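Local coordinates for PilY2 protein (Pseudomonas aeruginosa, PDB 3TDQ) that probably takes part in the biogenesis of type 4 fimbriae, the pili of this bacterium, at residues F7-N21 against D24-T36. Residues are numbered along the deposited sequence; the frame is centred on the assembly and turned at random.
Sequences FEGAGVVFEVQVEKN and DIDHRLYRLPNST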
ATOM      1  N   PHE A   7     -13.181   6.999  -1.871  1.00 26.16           N
ATOM      2  CA  PHE A   7     -12.981   7.048  -0.421  1.00 26.31           C
ATOM      3  C   PHE A   7     -11.634   6.418  -0.069  1.00 31.04           C
ATOM      4  O   PHE A   7     -11.091   5.628  -0.842  1.00 29.96           O
ATOM      5  CB  PHE A   7     -14.143   6.342   0.321  1.00 26.80           C
ATOM      6  CG  PHE A   7     -14.096   4.846   0.174  1.00 27.78           C
ATOM      7  CD1 PHE A   7     -14.654   4.219  -0.945  1.00 30.81           C
ATOM      8  CD2 PHE A   7     -13.462   4.064   1.138  1.00 29.28           C
ATOM      9  CE1 PHE A   7     -14.586   2.836  -1.086  1.00 31.50           C
ATOM     10  CE2 PHE A   7     -13.379   2.693   0.996  1.00 32.01           C
ATOM     11  CZ  PHE A   7     -13.955   2.080  -0.109  1.00 30.81           C
ATOM     12  N   GLU A   8     -11.135   6.725   1.125  1.00 28.45           N
ATOM     13  CA  GLU A   8      -9.919   6.148   1.655  1.00 28.55           C
ATOM     14  C   GLU A   8     -10.054   6.044   3.165  1.00 32.81           C
ATOM     15  O   GLU A   8     -10.631   6.923   3.802  1.00 33.44           O
ATOM     16  CB  GLU A   8      -8.683   6.983   1.270  1.00 30.71           C
ATOM     17  CG  GLU A   8      -7.384   6.436   1.843  1.00 44.36           C
ATOM     18  CD  GLU A   8      -6.128   7.092   1.312  1.00 61.61           C
ATOM     19  OE1 GLU A   8      -6.060   8.342   1.277  1.00 51.75           O
ATOM     20  OE2 GLU A   8      -5.217   6.346   0.895  1.00 52.98           O
ATOM     21  N   GLY A   9      -9.503   4.985   3.728  1.00 26.63           N
ATOM     22  CA  GLY A   9      -9.500   4.799   5.174  1.00 25.83           C
ATOM     23  C   GLY A   9      -8.395   3.884   5.638  1.00 29.36           C
ATOM     24  O   GLY A   9      -7.552   3.453   4.845  1.00 27.02           O
ATOM     25  N   ALA A  10      -8.399   3.585   6.940  1.00 27.54           N
ATOM     26  CA  ALA A  10      -7.458   2.669   7.577  1.00 27.56           C
ATOM     27  C   ALA A  10      -8.114   2.038   8.784  1.00 31.40           C
ATOM     28  O   ALA A  10      -8.959   2.659   9.415  1.00 31.29           O
ATOM     29  CB  ALA A  10      -6.175   3.386   7.974  1.00 28.77           C
ATOM     30  N   GLY A  11      -7.778   0.790   9.060  1.00 26.48           N
ATOM     31  CA  GLY A  11      -8.349   0.097  10.207  1.00 25.86           C
ATOM     32  C   GLY A  11      -7.823  -1.304  10.387  1.00 28.27           C
ATOM     33  O   GLY A  11      -6.735  -1.636   9.917  1.00 28.38           O
ATOM     34  N   VAL A  12      -8.587  -2.110  11.108  1.00 25.73           N
ATOM     35  CA  VAL A  12      -8.271  -3.501  11.426  1.00 24.40           C
ATOM     36  C   VAL A  12      -9.350  -4.390  10.818  1.00 27.58           C
ATOM     37  O   VAL A  12     -10.535  -4.123  11.005  1.00 25.93           O
ATOM     38  CB  VAL A  12      -8.144  -3.723  12.974  1.00 27.46           C
ATOM     39  CG1 VAL A  12      -7.811  -5.179  13.306  1.00 26.98           C
ATOM     40  CG2 VAL A  12      -7.106  -2.779  13.606  1.00 26.71           C
ATOM     41  N   VAL A  13      -8.942  -5.457  10.117  1.00 25.33           N
ATOM     42  CA  VAL A  13      -9.877  -6.440   9.563  1.00 24.80           C
ATOM     43  C   VAL A  13     -10.390  -7.312  10.727  1.00 29.71           C
ATOM     44  O   VAL A  13      -9.590  -7.838  11.500  1.00 29.39           O
ATOM     45  CB  VAL A  13      -9.222  -7.308   8.434  1.00 27.75           C
ATOM     46  CG1 VAL A  13     -10.185  -8.382   7.927  1.00 27.08           C
ATOM     47  CG2 VAL A  13      -8.724  -6.445   7.269  1.00 26.83           C
ATOM     48  N   PHE A  14     -11.705  -7.467  10.854  1.00 27.82           N
ATOM     49  CA  PHE A  14     -12.291  -8.322  11.889  1.00 27.39           C
ATOM     50  C   PHE A  14     -12.761  -9.655  11.294  1.00 32.79           C
ATOM     51  O   PHE A  14     -12.682 -10.684  11.961  1.00 33.66           O
ATOM     52  CB  PHE A  14     -13.450  -7.608  12.598  1.00 29.06           C
ATOM     53  CG  PHE A  14     -12.958  -6.636  13.651  1.00 30.52           C
ATOM     54  CD1 PHE A  14     -12.437  -5.396  13.290  1.00 33.13           C
ATOM     55  CD2 PHE A  14     -13.018  -6.959  15.003  1.00 33.22           C
ATOM     56  CE1 PHE A  14     -11.962  -4.508  14.262  1.00 33.70           C
ATOM     57  CE2 PHE A  14     -12.558  -6.063  15.972  1.00 35.54           C
ATOM     58  CZ  PHE A  14     -12.025  -4.848  15.591  1.00 32.72           C
ATOM     59  N   GLU A  15     -13.177  -9.651  10.033  1.00 28.25           N
ATOM     60  CA  GLU A  15     -13.644 -10.842   9.319  1.00 28.02           C
ATOM     61  C   GLU A  15     -13.544 -10.650   7.832  1.00 30.03           C
ATOM     62  O   GLU A  15     -13.546  -9.520   7.338  1.00 27.83           O
ATOM     63  CB  GLU A  15     -15.124 -11.181   9.667  1.00 29.84           C
ATOM     64  CG  GLU A  15     -15.339 -12.062  10.886  1.00 45.97           C
ATOM     65  CD  GLU A  15     -14.467 -13.301  11.042  1.00 72.08           C
ATOM     66  OE1 GLU A  15     -14.160 -13.973  10.027  1.00 57.54           O
ATOM     67  OE2 GLU A  15     -14.083 -13.591  12.200  1.00 66.72           O
ATOM     68  N   VAL A  16     -13.488 -11.776   7.113  1.00 28.32           N
ATOM     69  CA  VAL A  16     -13.451 -11.856   5.663  1.00 28.75           C
ATOM     70  C   VAL A  16     -14.446 -12.933   5.246  1.00 32.79           C
ATOM     71  O   VAL A  16     -14.402 -14.056   5.778  1.00 31.11           O
ATOM     72  CB  VAL A  16     -12.042 -12.158   5.089  1.00 33.87           C
ATOM     73  CG1 VAL A  16     -12.031 -12.005   3.566  1.00 33.60           C
ATOM     74  CG2 VAL A  16     -10.972 -11.280   5.727  1.00 33.54           C
ATOM     75  N   GLN A  17     -15.325 -12.600   4.299  1.00 28.10           N
ATOM     76  CA  GLN A  17     -16.278 -13.565   3.758  1.00 29.81           C
ATOM     77  C   GLN A  17     -15.951 -13.722   2.280  1.00 30.64           C
ATOM     78  O   GLN A  17     -16.450 -12.959   1.455  1.00 28.01           O
ATOM     79  CB  GLN A  17     -17.721 -13.084   3.998  1.00 32.43           C
ATOM     80  CG  GLN A  17     -18.659 -14.237   4.186  1.00 54.82           C
ATOM     81  CD  GLN A  17     -19.766 -13.905   5.144  1.00 81.43           C
ATOM     82  OE1 GLN A  17     -20.739 -13.253   4.766  1.00 77.86           O
ATOM     83  NE2 GLN A  17     -19.731 -14.483   6.329  1.00 76.70           N
ATOM     84  N   VAL A  18     -15.023 -14.633   1.969  1.00 28.80           N
ATOM     85  CA  VAL A  18     -14.526 -14.843   0.603  1.00 29.08           C
ATOM     86  C   VAL A  18     -15.668 -15.197  -0.377  1.00 34.31           C
ATOM     87  O   VAL A  18     -15.668 -14.695  -1.504  1.00 34.75           O
ATOM     88  CB  VAL A  18     -13.337 -15.841   0.510  1.00 33.22           C
ATOM     89  CG1 VAL A  18     -12.141 -15.353   1.333  1.00 31.63           C
ATOM     90  CG2 VAL A  18     -13.735 -17.264   0.898  1.00 34.26           C
ATOM     91  N   GLU A  19     -16.682 -15.963   0.086  1.00 30.32           N
ATOM     92  CA  GLU A  19     -17.825 -16.417  -0.708  1.00 30.37           C
ATOM     93  C   GLU A  19     -18.718 -15.264  -1.170  1.00 33.28           C
ATOM     94  O   GLU A  19     -19.406 -15.408  -2.182  1.00 31.62           O
ATOM     95  CB  GLU A  19     -18.684 -17.435   0.088  1.00 32.64           C
ATOM     96  CG  GLU A  19     -17.930 -18.648   0.601  1.00 44.54           C
ATOM     97  CD  GLU A  19     -17.329 -18.606   1.999  1.00 63.88           C
ATOM     98  OE1 GLU A  19     -17.215 -17.494   2.574  1.00 42.33           O
ATOM     99  OE2 GLU A  19     -16.929 -19.686   2.497  1.00 56.21           O
ATOM    100  N   LYS A  20     -18.722 -14.137  -0.427  1.00 29.54           N
ATOM    101  CA  LYS A  20     -19.558 -12.988  -0.763  1.00 29.77           C
ATOM    102  C   LYS A  20     -18.739 -11.768  -1.181  1.00 31.87           C
ATOM    103  O   LYS A  20     -19.309 -10.697  -1.371  1.00 30.59           O
ATOM    104  CB  LYS A  20     -20.447 -12.639   0.432  1.00 33.58           C
ATOM    105  CG  LYS A  20     -21.626 -13.597   0.545  1.00 55.89           C
ATOM    106  CD  LYS A  20     -22.274 -13.572   1.922  1.00 75.00           C
ATOM    107  CE  LYS A  20     -23.668 -14.187   1.908  1.00 89.62           C
ATOM    108  NZ  LYS A  20     -23.691 -15.652   1.597  1.00 98.81           N
ATOM    109  N   ASN A  21     -17.407 -11.923  -1.322  1.00 27.91           N
ATOM    110  CA  ASN A  21     -16.489 -10.825  -1.659  1.00 26.49           C
ATOM    111  C   ASN A  21     -16.665  -9.674  -0.657  1.00 28.24           C
ATOM    112  O   ASN A  21     -16.772  -8.518  -1.043  1.00 25.61           O
ATOM    113  CB  ASN A  21     -16.696 -10.336  -3.121  1.00 24.66           C
ATOM    114  CG  ASN A  21     -16.104 -11.279  -4.114  1.00 36.18           C
ATOM    115  OD1 ASN A  21     -16.785 -12.157  -4.617  1.00 31.70           O
ATOM    116  ND2 ASN A  21     -14.790 -11.182  -4.334  1.00 26.55           N
ATOM    117  N   ASP A  24     -14.848  -7.111   6.474  1.00 26.11           N
ATOM    118  CA  ASP A  24     -15.305  -6.362   7.639  1.00 25.39           C
ATOM    119  C   ASP A  24     -14.074  -5.681   8.255  1.00 28.34           C
ATOM    120  O   ASP A  24     -13.156  -6.353   8.746  1.00 27.70           O
ATOM    121  CB  ASP A  24     -16.011  -7.332   8.607  1.00 25.95           C
ATOM    122  CG  ASP A  24     -16.275  -6.893  10.027  1.00 30.74           C
ATOM    123  OD1 ASP A  24     -15.843  -5.773  10.404  1.00 31.22           O
ATOM    124  OD2 ASP A  24     -16.869  -7.685  10.777  1.00 33.46           O
ATOM    125  N   ILE A  25     -14.068  -4.350   8.212  1.00 25.20           N
ATOM    126  CA  ILE A  25     -13.006  -3.493   8.754  1.00 24.96           C
ATOM    127  C   ILE A  25     -13.644  -2.573   9.788  1.00 28.87           C
ATOM    128  O   ILE A  25     -14.528  -1.780   9.432  1.00 27.70           O
ATOM    129  CB  ILE A  25     -12.269  -2.686   7.626  1.00 26.76           C
ATOM    130  CG1 ILE A  25     -11.646  -3.636   6.569  1.00 26.27           C
ATOM    131  CG2 ILE A  25     -11.190  -1.749   8.222  1.00 27.13           C
ATOM    132  CD1 ILE A  25     -11.220  -2.932   5.280  1.00 26.37           C
ATOM    133  N   ASP A  26     -13.222  -2.693  11.073  1.00 26.69           N
ATOM    134  CA  ASP A  26     -13.757  -1.876  12.188  1.00 26.87           C
ATOM    135  C   ASP A  26     -15.307  -1.926  12.224  1.00 32.11           C
ATOM    136  O   ASP A  26     -15.953  -0.915  12.509  1.00 31.73           O
ATOM    137  CB  ASP A  26     -13.269  -0.408  12.116  1.00 28.36           C
ATOM    138  CG  ASP A  26     -11.749  -0.187  12.177  1.00 38.14           C
ATOM    139  OD1 ASP A  26     -11.031  -1.101  12.633  1.00 36.82           O
ATOM    140  OD2 ASP A  26     -11.294   0.916  11.793  1.00 44.45           O
ATOM    141  N   HIS A  27     -15.890  -3.113  11.936  1.00 27.80           N
ATOM    142  CA  HIS A  27     -17.338  -3.396  11.986  1.00 28.14           C
ATOM    143  C   HIS A  27     -18.138  -2.712  10.873  1.00 29.41           C
ATOM    144  O   HIS A  27     -19.365  -2.687  10.950  1.00 28.69           O
ATOM    145  CB  HIS A  27     -17.938  -3.083  13.379  1.00 29.73           C
ATOM    146  CG  HIS A  27     -17.046  -3.521  14.495  1.00 34.00           C
ATOM    147  ND1 HIS A  27     -16.769  -4.864  14.713  1.00 36.19           N
ATOM    148  CD2 HIS A  27     -16.321  -2.777  15.365  1.00 36.60           C
ATOM    149  CE1 HIS A  27     -15.915  -4.894  15.724  1.00 36.31           C
ATOM    150  NE2 HIS A  27     -15.623  -3.659  16.154  1.00 36.88           N
ATOM    151  N   ARG A  28     -17.461  -2.189   9.839  1.00 25.99           N
ATOM    152  CA  ARG A  28     -18.098  -1.677   8.611  1.00 26.00           C
ATOM    153  C   ARG A  28     -17.847  -2.709   7.512  1.00 29.50           C
ATOM    154  O   ARG A  28     -16.842  -3.420   7.582  1.00 29.79           O
ATOM    155  CB  ARG A  28     -17.565  -0.292   8.199  1.00 24.32           C
ATOM    156  CG  ARG A  28     -18.128   0.882   9.007  1.00 32.45           C
ATOM    157  CD  ARG A  28     -17.429   1.063  10.334  1.00 43.49           C
ATOM    158  NE  ARG A  28     -17.985   2.180  11.099  1.00 46.72           N
ATOM    159  CZ  ARG A  28     -17.669   2.457  12.358  1.00 54.16           C
ATOM    160  NH1 ARG A  28     -16.816   1.683  13.023  1.00 39.55           N
ATOM    161  NH2 ARG A  28     -18.224   3.491  12.973  1.00 40.56           N
ATOM    162  N   LEU A  29     -18.722  -2.802   6.512  1.00 25.06           N
ATOM    163  CA  LEU A  29     -18.543  -3.781   5.423  1.00 24.24           C
ATOM    164  C   LEU A  29     -18.231  -3.114   4.108  1.00 29.20           C
ATOM    165  O   LEU A  29     -18.774  -2.050   3.783  1.00 26.17           O
ATOM    166  CB  LEU A  29     -19.798  -4.651   5.241  1.00 25.14           C
ATOM    167  CG  LEU A  29     -20.118  -5.617   6.387  1.00 29.11           C
ATOM    168  CD1 LEU A  29     -21.438  -6.241   6.170  1.00 29.60           C
ATOM    169  CD2 LEU A  29     -19.068  -6.735   6.486  1.00 27.80           C
ATOM    170  N   TYR A  30     -17.321  -3.756   3.353  1.00 25.55           N
ATOM    171  CA  TYR A  30     -16.899  -3.304   2.057  1.00 24.78           C
ATOM    172  C   TYR A  30     -16.877  -4.450   1.093  1.00 29.06           C
ATOM    173  O   TYR A  30     -16.600  -5.583   1.500  1.00 28.32           O
ATOM    174  CB  TYR A  30     -15.451  -2.733   2.132  1.00 25.24           C
ATOM    175  CG  TYR A  30     -15.295  -1.573   3.082  1.00 25.45           C
ATOM    176  CD1 TYR A  30     -15.036  -1.788   4.438  1.00 25.55           C
ATOM    177  CD2 TYR A  30     -15.444  -0.257   2.639  1.00 26.17           C
ATOM    178  CE1 TYR A  30     -14.936  -0.726   5.333  1.00 27.16           C
ATOM    179  CE2 TYR A  30     -15.327   0.816   3.528  1.00 27.84           C
ATOM    180  CZ  TYR A  30     -15.066   0.572   4.874  1.00 33.70           C
ATOM    181  OH  TYR A  30     -14.956   1.591   5.785  1.00 36.72           O
ATOM    182  N   ARG A  31     -17.105  -4.156  -0.190  1.00 24.75           N
ATOM    183  CA  ARG A  31     -16.980  -5.163  -1.230  0.50 25.03           C
ATOM    184  C   ARG A  31     -15.503  -5.259  -1.565  1.00 28.94           C
ATOM    185  O   ARG A  31     -14.854  -4.228  -1.744  1.00 27.79           O
ATOM    186  CB  ARG A  31     -17.816  -4.799  -2.479  0.50 26.32           C
ATOM    187  CG  ARG A  31     -17.777  -5.852  -3.602  0.50 30.51           C
ATOM    188  CD  ARG A  31     -18.703  -7.041  -3.335  0.50 37.21           C
ATOM    189  NE  ARG A  31     -20.087  -6.608  -3.139  0.50 40.54           N
ATOM    190  CZ  ARG A  31     -21.023  -7.326  -2.538  0.50 49.23           C
ATOM    191  NH1 ARG A  31     -20.747  -8.540  -2.082  0.50 39.51           N
ATOM    192  NH2 ARG A  31     -22.245  -6.836  -2.388  0.50 33.45           N
ATOM    193  N   LEU A  32     -14.958  -6.474  -1.608  1.00 25.77           N
ATOM    194  CA  LEU A  32     -13.562  -6.685  -1.967  1.00 24.62           C
ATOM    195  C   LEU A  32     -13.578  -7.688  -3.144  1.00 27.49           C
ATOM    196  O   LEU A  32     -13.587  -8.896  -2.933  1.00 26.63           O
ATOM    197  CB  LEU A  32     -12.726  -7.144  -0.764  1.00 24.36           C
ATOM    198  CG  LEU A  32     -11.220  -7.355  -0.971  1.00 26.66           C
ATOM    199  CD1 LEU A  32     -10.553  -6.168  -1.670  1.00 25.11           C
ATOM    200  CD2 LEU A  32     -10.546  -7.570   0.364  1.00 24.41           C
ATOM    201  N   PRO A  33     -13.721  -7.180  -4.386  1.00 25.75           N
ATOM    202  CA  PRO A  33     -13.861  -8.082  -5.545  1.00 25.54           C
ATOM    203  C   PRO A  33     -12.557  -8.775  -5.878  1.00 27.26           C
ATOM    204  O   PRO A  33     -11.495  -8.319  -5.460  1.00 25.34           O
ATOM    205  CB  PRO A  33     -14.322  -7.142  -6.686  1.00 27.54           C
ATOM    206  CG  PRO A  33     -13.810  -5.820  -6.321  1.00 31.74           C
ATOM    207  CD  PRO A  33     -13.747  -5.765  -4.800  1.00 27.37           C
ATOM    208  N   ASN A  34     -12.639  -9.880  -6.634  1.00 23.80           N
ATOM    209  CA  ASN A  34     -11.446 -10.647  -7.060  1.00 24.88           C
ATOM    210  C   ASN A  34     -10.509  -9.803  -7.935  1.00 29.05           C
ATOM    211  O   ASN A  34      -9.336 -10.107  -8.015  1.00 28.81           O
ATOM    212  CB  ASN A  34     -11.890 -11.903  -7.850  1.00 24.27           C
ATOM    213  CG  ASN A  34     -12.690 -12.921  -7.053  1.00 34.72           C
ATOM    214  OD1 ASN A  34     -12.775 -12.869  -5.799  1.00 28.56           O
ATOM    215  ND2 ASN A  34     -13.335 -13.842  -7.780  1.00 26.28           N
ATOM    216  N   SER A  35     -11.038  -8.734  -8.579  1.00 27.20           N
ATOM    217  CA  SER A  35     -10.278  -7.826  -9.444  1.00 27.57           C
ATOM    218  C   SER A  35      -9.326  -6.912  -8.638  1.00 31.18           C
ATOM    219  O   SER A  35      -8.451  -6.314  -9.246  1.00 32.36           O
ATOM    220  CB  SER A  35     -11.229  -7.004 -10.319  1.00 29.45           C
ATOM    221  OG  SER A  35     -12.118  -6.233  -9.526  1.00 35.18           O
ATOM    222  N   THR A  36      -9.449  -6.836  -7.284  1.00 26.84           N
ATOM    223  CA  THR A  36      -8.502  -6.067  -6.444  1.00 25.78           C
ATOM    224  C   THR A  36      -7.374  -7.035  -6.203  1.00 29.97           C
ATOM    225  O   THR A  36      -7.492  -7.957  -5.372  1.00 29.45           O
ATOM    226  CB  THR A  36      -9.187  -5.532  -5.190  1.00 26.38           C
ATOM    227  OG1 THR A  36     -10.271  -4.721  -5.649  1.00 25.01           O
ATOM    228  CG2 THR A  36      -8.223  -4.733  -4.273  1.00 24.35           C
TER
HETATM  229  O   HOH W   1     -11.635   2.046   9.228  1.00 46.42           O
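Asp24 is opposed by two residues, Phe14 and Glu15, the signature of a classic beta bulge, defined here by two backbone bonds of an antiparallel pairing: Phe14 N to Asp24 O (2.8 Å) and Asp24 N to Glu15 O (2.9 Å). One step on, Val13 and Ile25 form a non-hydrogen-bonded pair. Beyond it Asp26 N donates to Val12 O, and the bond is returned through a side chain: Val12 N gives a nearly straight bond to Asp26 OD1 (3.1 Å, 166°), meeting it from above the carboxylate plane. Asp26 has CG beside its own backbone N (chi1 -60°), which turns the carboxylate back to the strand; its other oxygen, OD2, shares a water with Ala10 O.

A second polar group lies at Asn21. Its carbonyl O accepts from Leu32 N, while its ND2 donates to both Leu32 O (2.9 Å) and Asn34 OD1 (3.0 Å), each acceptor lying close to the amide plane; two bonds thus fix the rotation of that amide.

Among the rings, His27 CE1 sits over one face of Phe14, near the ring's margin, with the planes inclined at 44°. The Phe7 and Tyr30 planes are almost parallel but displaced until they scarcely overlap, touching at CE2 to CE2 (3.7 Å).

The contact joins the 6-17/22-25 hairpin and, through the Ile25–Arg28 type I' turn, strand 28-31 within a five-stranded antiparallel sheet, consistent with the family's place among OB folds. Strand 6-17 also pairs with 52-58, while Ile66 of strand 65-71 packs against Phe7, Ile25 and Tyr30.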